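Local atomic coordinates of putative enoyl-CoA hydratase/isomerase (Acinetobacter baumannii, PDB entry 3FDU), a protein that probably acts on fatty acyl-CoA thioesters as an enoyl-CoA hydratase or isomerase of the crotonase family. Residues Leu18-Pro23 against Asn27-Glu32; Val53-Arg56 against Asp61-Ala64; Val90-Ala95 against Ile111-Thr116. The protein carries 4 engineered substitutions. All blocks are in the same frame, centred on the assembly; numbering follows the deposited sequence.

Contact 1 of 3, residues Leu18-Pro23 against Asn27-Glu32; sequences LAINRP and NALYGE
Asn27 fastens itself to the end of strand 15-20, at Ile20 and Arg22, through both sides of its amide and through its backbone, and this is the tight part of the contact. Asn27 OD1 takes the amide hydrogen of Arg22 N at 2.7 Å, with the donor somewhat tilted from the carbonyl plane of the side chain. Asn27 ND2 makes a weaker, bent bond to Ile20 O (3.1 Å, N-H...acceptor angle 135°) and also bonds to Phe62 O. In return Asn27 N donates to Arg22 O at 2.9 Å. Asparagine suits the place twice over: its amide both donates and accepts, and it tolerates the positive phi of 66° at which the chain turns back. Ile20 packs beside the amide: Ile20 CG2, set anti to the backbone N, touches Asn27 CG (3.6 Å) and Leu29 CD2 (4.0 Å).

The looser side is the more exposed one, where Pro23 barely touches and the rim of the Tyr30 ring meets one guanidinium face, Tyr30 CD2 being 3.8 Å from Arg22 CZ and the planes 77° apart. Arg22 NH1 itself is firmly bonded: the extended chain carries it to Ala28 O (2.8 Å), which lies in the guanidinium plane, and it also forms a salt bridge with Asp67. Tyr30 OH is bonded to His6.

The chemistry implies a turn in the strand-to-helix step of a beta-alpha-beta unit that is held by buried amide bonds inside and by one arginine outside, whose charge Asp67 would help to balance.

Contact 2 of 3, residues Val53-Arg56 against Asp61-Ala64; sequences VVLR and DFTA. Engineered in segment 53-56: Val53 (natural residue Ile).
Phe62 meets Leu55 and Arg56 by van der Waals contact alone, burying a modest 118 Å² where the strand faces the loop that follows it. The apolar part is a meeting of side chains. Leu55 CG lies near the plane of the Phe62 ring, at its edge, 4.3 Å from Phe62 CE1. On one face of the same ring rests the methyl of its own neighbour, Thr63 CG2, about 4.0 Å above the plane and offset toward the rim. A flat, rigid phenyl suits this buried site, for it can present an edge to the leucine and a face to the methyl at once.

The second kind of contact is ring against main chain. Phe62 CE1 comes within 3.9 Å of Arg56 CA, obliquely; the phenylalanine reaches there because its CG is anti to the backbone N (chi1 179°), which sets the ring beside the strand. Arg56 thus contributes its backbone, whereas its CB points away and its guanidinium makes a cation-pi contact with Tyr189.

A hydrogen bond from Val109 N to Asp61 OD1 ties the loop to the chain at strand 109-111. Strand 52-57 is an inner strand, bonded to strands 15-20 and 102-106, and Ile104 of the latter touches both Leu55 and Phe62. Ile117, just after helix 113-116, adds to the ring's surroundings, while the engineered Val53 packs against Leu41 and Ala44 of helix 31-46.

Contact 3 of 3, residues Val90-Ala95 against Ile111-Thr116; sequences VLLKSA and IGIGVT. With SO4 (sulfate ion), chain G.
In the crotonase fold a short helix follows the glycine-rich turn near the probable acyl-CoA site, and here that helix, 113-116, packs Ile113 and Thr116 against Leu91 and Leu92 of helix 87-97. Gly112 stands at the N-cap with phi 72°, a backbone shape that favours glycine, and its carbonyl oxygen accepts from both Val115 N and Thr116 N.

Ile113 bridges the two helices. With CG1 anti to the backbone N (chi1 -171°), it sends Ile113 CD1 to Leu92 CG at 3.8 Å and to Leu91 CD2 at 4.2 Å. The side chains of Ile113 and Leu92 run antiparallel alongside one another, and their contact is purely apolar, as suits branched aliphatic residues in a buried place.

Lys93, on helix 87-97 but taking no part in this interface, forms through NZ a salt bridge with Asp226 and a hydrogen bond to Gly84 O; its modelled bond to a sulfate, also held by Arg97 and probably from the crystallisation liquor, is doubtfully short. Leu92 meets Thr116 at about a right angle: Leu92 CD2 lies 3.7 Å from Thr116 OG1, a buried hydroxyl oxygen with no hydrogen-bonding partner in the model.

In the fold
Contacts 1, 2 and 3 follow one another in the chain and gather round the 61-64 loop. The centres of contacts 1 and 2 lie about 9 Å apart; Asn27 O and Thr63 OG1 bond at 2.8 Å, and Leu18 N pairs with Val54 O at 2.7 Å across adjacent strands. Contact 3, centred about 11 Å from the centre of contact 2, joins through Thr63 O and Ile111 N at 2.9 Å. Leu29 CD1 and Ile113 CG2, 3.9 Å apart, link contacts 1 and 3. In crotonase relatives, backbone amides just beyond a loop like 61-64 and at the start of a helix like 113-116 form the oxyanion hole, so contacts 2 and 3 probably border the active site.

Contact 1 of 3, residues Leu18-Pro23 against Asn27-Glu32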
loop_
_atom_site.group_PDB
_atom_site.type_symbol
_atom_site.label_atom_id
_atom_site.label_comp_id
_atom_site.label_asym_id
_atom_site.label_seq_id
_atom_site.Cartn_x
_atom_site.Cartn_y
_atom_site.Cartn_z
ATOM N N LEU A 18 -10.284 10.603 -25.161
ATOM C CA LEU A 18 -9.054 10.649 -25.955
ATOM C C LEU A 18 -8.696 9.219 -26.339
ATOM O O LEU A 18 -8.449 8.364 -25.485
ATOM C CB LEU A 18 -7.902 11.298 -25.181
ATOM C CG LEU A 18 -8.076 12.815 -24.912
ATOM C CD1 LEU A 18 -6.988 13.374 -24.031
ATOM C CD2 LEU A 18 -8.094 13.541 -26.253
ATOM N N ALA A 19 -8.661 8.937 -27.629
ATOM C CA ALA A 19 -8.416 7.569 -28.015
ATOM C C ALA A 19 -7.205 7.445 -28.914
ATOM O O ALA A 19 -7.156 8.039 -30.002
ATOM C CB ALA A 19 -9.690 6.963 -28.684
ATOM N N ILE A 20 -6.229 6.671 -28.441
ATOM C CA ILE A 20 -5.014 6.395 -29.202
ATOM C C ILE A 20 -5.378 5.480 -30.370
ATOM O O ILE A 20 -6.016 4.416 -30.201
ATOM C CB ILE A 20 -3.901 5.789 -28.289
ATOM C CG1 ILE A 20 -3.669 6.740 -27.059
ATOM C CG2 ILE A 20 -2.633 5.646 -29.025
ATOM C CD1 ILE A 20 -2.703 6.165 -25.972
ATOM N N ASN A 21 -4.938 5.882 -31.558
ATOM C CA ASN A 21 -5.361 5.195 -32.769
ATOM C C ASN A 21 -4.167 4.999 -33.711
ATOM O O ASN A 21 -4.018 5.718 -34.715
ATOM C CB ASN A 21 -6.433 6.058 -33.450
ATOM C CG ASN A 21 -7.164 5.325 -34.552
ATOM O OD1 ASN A 21 -7.035 4.112 -34.727
ATOM N ND2 ASN A 21 -7.930 6.080 -35.319
ATOM N N ARG A 22 -3.317 4.039 -33.380
ATOM C CA ARG A 22 -2.208 3.701 -34.247
ATOM C C ARG A 22 -2.119 2.195 -34.345
ATOM O O ARG A 22 -1.158 1.608 -33.864
ATOM C CB ARG A 22 -0.886 4.295 -33.683
ATOM C CG ARG A 22 0.238 4.327 -34.707
ATOM C CD ARG A 22 1.537 4.582 -34.012
ATOM N NE ARG A 22 2.664 4.464 -34.915
ATOM C CZ ARG A 22 3.900 4.198 -34.535
ATOM N NH1 ARG A 22 4.192 3.981 -33.244
ATOM N NH2 ARG A 22 4.842 4.100 -35.463
ATOM N N PRO A 23 -3.138 1.559 -34.941
ATOM C CA PRO A 23 -3.228 0.082 -34.973
ATOM C C PRO A 23 -2.081 -0.580 -35.699
ATOM O O PRO A 23 -1.672 -1.667 -35.315
ATOM C CB PRO A 23 -4.563 -0.185 -35.734
ATOM C CG PRO A 23 -4.808 1.103 -36.538
ATOM C CD PRO A 23 -4.306 2.200 -35.600
ATOM N N ASN A 27 -0.494 0.729 -31.216
ATOM C CA ASN A 27 -0.519 1.907 -30.364
ATOM C C ASN A 27 0.827 2.193 -29.659
ATOM O O ASN A 27 0.874 2.878 -28.617
ATOM C CB ASN A 27 -1.678 1.785 -29.352
ATOM C CG ASN A 27 -3.032 2.175 -29.980
ATOM O OD1 ASN A 27 -3.092 2.408 -31.182
ATOM N ND2 ASN A 27 -4.117 2.232 -29.171
ATOM N N ALA A 28 1.919 1.671 -30.197
ATOM C CA ALA A 28 3.248 2.130 -29.697
ATOM C C ALA A 28 3.363 3.641 -29.815
ATOM O O ALA A 28 2.915 4.227 -30.811
ATOM C CB ALA A 28 4.466 1.420 -30.431
ATOM N N LEU A 29 3.979 4.280 -28.816
ATOM C CA LEU A 29 4.036 5.755 -28.801
ATOM C C LEU A 29 5.407 6.277 -29.222
ATOM O O LEU A 29 6.401 5.786 -28.768
ATOM C CB LEU A 29 3.694 6.307 -27.413
ATOM C CG LEU A 29 2.334 5.794 -26.925
ATOM C CD1 LEU A 29 2.074 6.169 -25.467
ATOM C CD2 LEU A 29 1.171 6.326 -27.827
ATOM N N TYR A 30 5.420 7.275 -30.106
ATOM C CA TYR A 30 6.652 7.956 -30.507
ATOM C C TYR A 30 6.711 9.355 -29.883
ATOM O O TYR A 30 5.692 9.880 -29.434
ATOM C CB TYR A 30 6.767 7.995 -32.052
ATOM C CG TYR A 30 5.533 8.543 -32.799
ATOM C CD1 TYR A 30 5.461 9.872 -33.174
ATOM C CD2 TYR A 30 4.477 7.720 -33.131
ATOM C CE1 TYR A 30 4.357 10.372 -33.856
ATOM C CE2 TYR A 30 3.346 8.213 -33.818
ATOM C CZ TYR A 30 3.319 9.535 -34.186
ATOM O OH TYR A 30 2.234 10.035 -34.862
ATOM N N GLY A 31 7.895 9.966 -29.899
ATOM C CA GLY A 31 8.166 11.281 -29.289
ATOM C C GLY A 31 7.032 12.286 -29.355
ATOM O O GLY A 31 6.491 12.748 -28.310
ATOM N N GLU A 32 6.667 12.649 -30.574
ATOM C CA GLU A 32 5.674 13.698 -30.770
ATOM C C GLU A 32 4.233 13.313 -30.348
ATOM O O GLU A 32 3.451 14.152 -29.940
ATOM C CB GLU A 32 5.724 14.203 -32.218
ATOM C CG GLU A 32 6.813 15.320 -32.428
ATOM C CD GLU A 32 6.408 16.372 -33.463
ATOM O OE1 GLU A 32 6.383 16.040 -34.670
ATOM O OE2 GLU A 32 6.101 17.532 -33.070
#

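Contact 2 of 3, residues Val53-Arg56 against Asp61-Ala64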
loop_
_atom_site.group_PDB
_atom_site.type_symbol
_atom_site.label_atom_id
_atom_site.label_comp_id
_atom_site.label_asym_id
_atom_site.label_seq_id
_atom_site.Cartn_x
_atom_site.Cartn_y
_atom_site.Cartn_z
ATOM N N VAL A 53 -12.066 13.349 -18.135
ATOM C CA VAL A 53 -11.312 12.828 -19.255
ATOM C C VAL A 53 -11.240 11.286 -19.229
ATOM O O VAL A 53 -10.962 10.650 -18.169
ATOM C CB VAL A 53 -9.864 13.426 -19.313
ATOM C CG1 VAL A 53 -9.098 12.872 -20.562
ATOM C CG2 VAL A 53 -9.923 14.974 -19.355
ATOM N N VAL A 54 -11.458 10.680 -20.387
ATOM C CA VAL A 54 -11.266 9.232 -20.523
ATOM C C VAL A 54 -10.184 9.094 -21.557
ATOM O O VAL A 54 -10.300 9.665 -22.648
ATOM C CB VAL A 54 -12.519 8.507 -21.055
ATOM C CG1 VAL A 54 -12.209 7.017 -21.372
ATOM C CG2 VAL A 54 -13.702 8.576 -20.024
ATOM N N LEU A 55 -9.156 8.323 -21.229
ATOM C CA LEU A 55 -8.054 7.990 -22.143
ATOM C C LEU A 55 -8.043 6.478 -22.344
ATOM O O LEU A 55 -8.062 5.733 -21.367
ATOM C CB LEU A 55 -6.718 8.406 -21.499
ATOM C CG LEU A 55 -5.414 8.028 -22.219
ATOM C CD1 LEU A 55 -5.310 8.780 -23.501
ATOM C CD2 LEU A 55 -4.227 8.394 -21.306
ATOM N N ARG A 56 -8.003 6.029 -23.604
ATOM C CA ARG A 56 -7.957 4.619 -23.896
ATOM C C ARG A 56 -7.415 4.429 -25.290
ATOM O O ARG A 56 -7.128 5.399 -25.979
ATOM C CB ARG A 56 -9.359 4.014 -23.837
ATOM C CG ARG A 56 -10.370 4.758 -24.724
ATOM C CD ARG A 56 -11.700 4.011 -24.638
ATOM N NE ARG A 56 -12.818 4.655 -25.306
ATOM C CZ ARG A 56 -13.059 4.577 -26.605
ATOM N NH1 ARG A 56 -12.198 3.953 -27.390
ATOM N NH2 ARG A 56 -14.143 5.150 -27.120
ATOM N N ASP A 61 -6.305 -2.622 -28.320
ATOM C CA ASP A 61 -5.073 -2.429 -27.494
ATOM C C ASP A 61 -5.007 -1.046 -26.854
ATOM O O ASP A 61 -5.531 -0.081 -27.393
ATOM C CB ASP A 61 -3.805 -2.602 -28.356
ATOM C CG ASP A 61 -3.679 -4.019 -28.889
ATOM O OD1 ASP A 61 -3.444 -4.924 -28.068
ATOM O OD2 ASP A 61 -3.832 -4.195 -30.130
ATOM N N PHE A 62 -4.358 -0.948 -25.706
ATOM C CA PHE A 62 -4.150 0.359 -25.109
ATOM C C PHE A 62 -2.843 0.978 -25.644
ATOM O O PHE A 62 -2.851 1.968 -26.389
ATOM C CB PHE A 62 -4.086 0.213 -23.585
ATOM C CG PHE A 62 -3.857 1.526 -22.869
ATOM C CD1 PHE A 62 -4.468 2.675 -23.318
ATOM C CD2 PHE A 62 -3.021 1.593 -21.727
ATOM C CE1 PHE A 62 -4.306 3.905 -22.627
ATOM C CE2 PHE A 62 -2.829 2.852 -21.036
ATOM C CZ PHE A 62 -3.477 3.988 -21.507
ATOM N N THR A 63 -1.724 0.368 -25.301
ATOM C CA THR A 63 -0.419 0.756 -25.898
ATOM C C THR A 63 0.667 -0.301 -25.744
ATOM O O THR A 63 0.873 -0.932 -24.658
ATOM C CB THR A 63 0.108 2.147 -25.389
ATOM O OG1 THR A 63 1.397 2.420 -25.952
ATOM C CG2 THR A 63 0.283 2.115 -23.896
ATOM N N ALA A 64 1.352 -0.522 -26.870
ATOM C CA ALA A 64 2.467 -1.459 -26.917
ATOM C C ALA A 64 3.707 -0.848 -26.244
ATOM O O ALA A 64 4.769 -1.469 -26.176
ATOM C CB ALA A 64 2.799 -1.823 -28.405
#

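Contact 3 of 3, residues Val90-Ala95 against Ile111-Thr116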
loop_
_atom_site.group_PDB
_atom_site.type_symbol
_atom_site.label_atom_id
_atom_site.label_comp_id
_atom_site.label_asym_id
_atom_site.label_seq_id
_atom_site.Cartn_x
_atom_site.Cartn_y
_atom_site.Cartn_z
ATOM N N VAL A 90 7.040 14.275 -19.928
ATOM C CA VAL A 90 6.097 15.401 -20.146
ATOM C C VAL A 90 4.625 14.898 -20.076
ATOM O O VAL A 90 3.784 15.477 -19.386
ATOM C CB VAL A 90 6.345 16.143 -21.510
ATOM C CG1 VAL A 90 5.196 17.220 -21.810
ATOM C CG2 VAL A 90 7.731 16.863 -21.495
ATOM N N LEU A 91 4.337 13.793 -20.757
ATOM C CA LEU A 91 3.006 13.152 -20.697
ATOM C C LEU A 91 2.687 12.734 -19.262
ATOM O O LEU A 91 1.582 13.039 -18.751
ATOM C CB LEU A 91 2.929 11.939 -21.646
ATOM C CG LEU A 91 1.669 11.055 -21.512
ATOM C CD1 LEU A 91 0.442 11.921 -21.679
ATOM C CD2 LEU A 91 1.701 9.921 -22.589
ATOM N N LEU A 92 3.619 12.018 -18.618
ATOM C CA LEU A 92 3.335 11.550 -17.274
ATOM C C LEU A 92 3.059 12.685 -16.303
ATOM O O LEU A 92 2.171 12.567 -15.468
ATOM C CB LEU A 92 4.438 10.631 -16.734
ATOM C CG LEU A 92 4.526 9.234 -17.400
ATOM C CD1 LEU A 92 5.988 8.678 -17.380
ATOM C CD2 LEU A 92 3.581 8.274 -16.736
ATOM N N LYS A 93 3.851 13.776 -16.363
ATOM C CA LYS A 93 3.527 14.949 -15.529
ATOM C C LYS A 93 2.213 15.652 -15.896
ATOM O O LYS A 93 1.482 16.121 -15.000
ATOM C CB LYS A 93 4.709 15.965 -15.494
ATOM C CG LYS A 93 5.973 15.376 -14.819
ATOM C CD LYS A 93 7.183 16.357 -14.813
ATOM C CE LYS A 93 7.735 16.536 -16.221
ATOM N NZ LYS A 93 8.971 17.420 -16.196
ATOM N N SER A 94 1.921 15.804 -17.188
ATOM C CA SER A 94 0.644 16.363 -17.574
ATOM C C SER A 94 -0.536 15.569 -16.987
ATOM O O SER A 94 -1.535 16.128 -16.600
ATOM C CB SER A 94 0.455 16.377 -19.084
ATOM O OG SER A 94 1.261 17.419 -19.653
ATOM N N ALA A 95 -0.427 14.266 -17.048
ATOM C CA ALA A 95 -1.422 13.404 -16.490
ATOM C C ALA A 95 -1.487 13.571 -14.967
ATOM O O ALA A 95 -2.566 13.766 -14.430
ATOM C CB ALA A 95 -1.157 11.933 -16.908
ATOM N N ILE A 111 1.918 -1.736 -22.071
ATOM C CA ILE A 111 3.352 -2.037 -21.783
ATOM C C ILE A 111 4.126 -0.778 -21.460
ATOM O O ILE A 111 3.913 0.229 -22.113
ATOM C CB ILE A 111 4.008 -2.760 -23.016
ATOM C CG1 ILE A 111 3.344 -4.187 -23.168
ATOM C CG2 ILE A 111 5.517 -2.988 -22.799
ATOM C CD1 ILE A 111 3.764 -4.923 -24.483
ATOM N N GLY A 112 4.943 -0.804 -20.399
ATOM C CA GLY A 112 5.897 0.282 -20.096
ATOM C C GLY A 112 5.110 1.481 -19.598
ATOM O O GLY A 112 4.485 1.434 -18.529
ATOM N N ILE A 113 5.109 2.559 -20.381
ATOM C CA ILE A 113 4.197 3.654 -20.118
ATOM C C ILE A 113 2.692 3.251 -20.074
ATOM O O ILE A 113 1.895 3.949 -19.465
ATOM C CB ILE A 113 4.371 4.768 -21.168
ATOM C CG1 ILE A 113 3.558 5.993 -20.725
ATOM C CG2 ILE A 113 3.896 4.296 -22.548
ATOM C CD1 ILE A 113 4.335 7.256 -20.695
ATOM N N GLY A 114 2.304 2.150 -20.728
ATOM C CA GLY A 114 0.925 1.633 -20.627
ATOM C C GLY A 114 0.571 1.201 -19.210
ATOM O O GLY A 114 -0.612 1.257 -18.827
ATOM N N VAL A 115 1.566 0.806 -18.420
ATOM C CA VAL A 115 1.363 0.570 -16.988
ATOM C C VAL A 115 1.634 1.845 -16.138
ATOM O O VAL A 115 0.871 2.130 -15.212
ATOM C CB VAL A 115 2.281 -0.549 -16.418
ATOM C CG1 VAL A 115 2.155 -0.666 -14.865
ATOM C CG2 VAL A 115 1.909 -1.921 -16.967
ATOM N N THR A 116 2.738 2.569 -16.386
ATOM C CA THR A 116 3.056 3.699 -15.464
ATOM C C THR A 116 2.057 4.875 -15.549
ATOM O O THR A 116 1.870 5.579 -14.566
ATOM C CB THR A 116 4.471 4.205 -15.653
ATOM O OG1 THR A 116 4.601 4.701 -16.988
ATOM C CG2 THR A 116 5.501 3.080 -15.394
HETATM S S SO4 G . 7.501 20.836 -15.422
HETATM O O1 SO4 G . 7.574 20.724 -13.957
HETATM O O2 SO4 G . 8.506 21.770 -15.908
HETATM O O3 SO4 G . 7.655 19.533 -16.066
HETATM O O4 SO4 G . 6.150 21.276 -15.785
#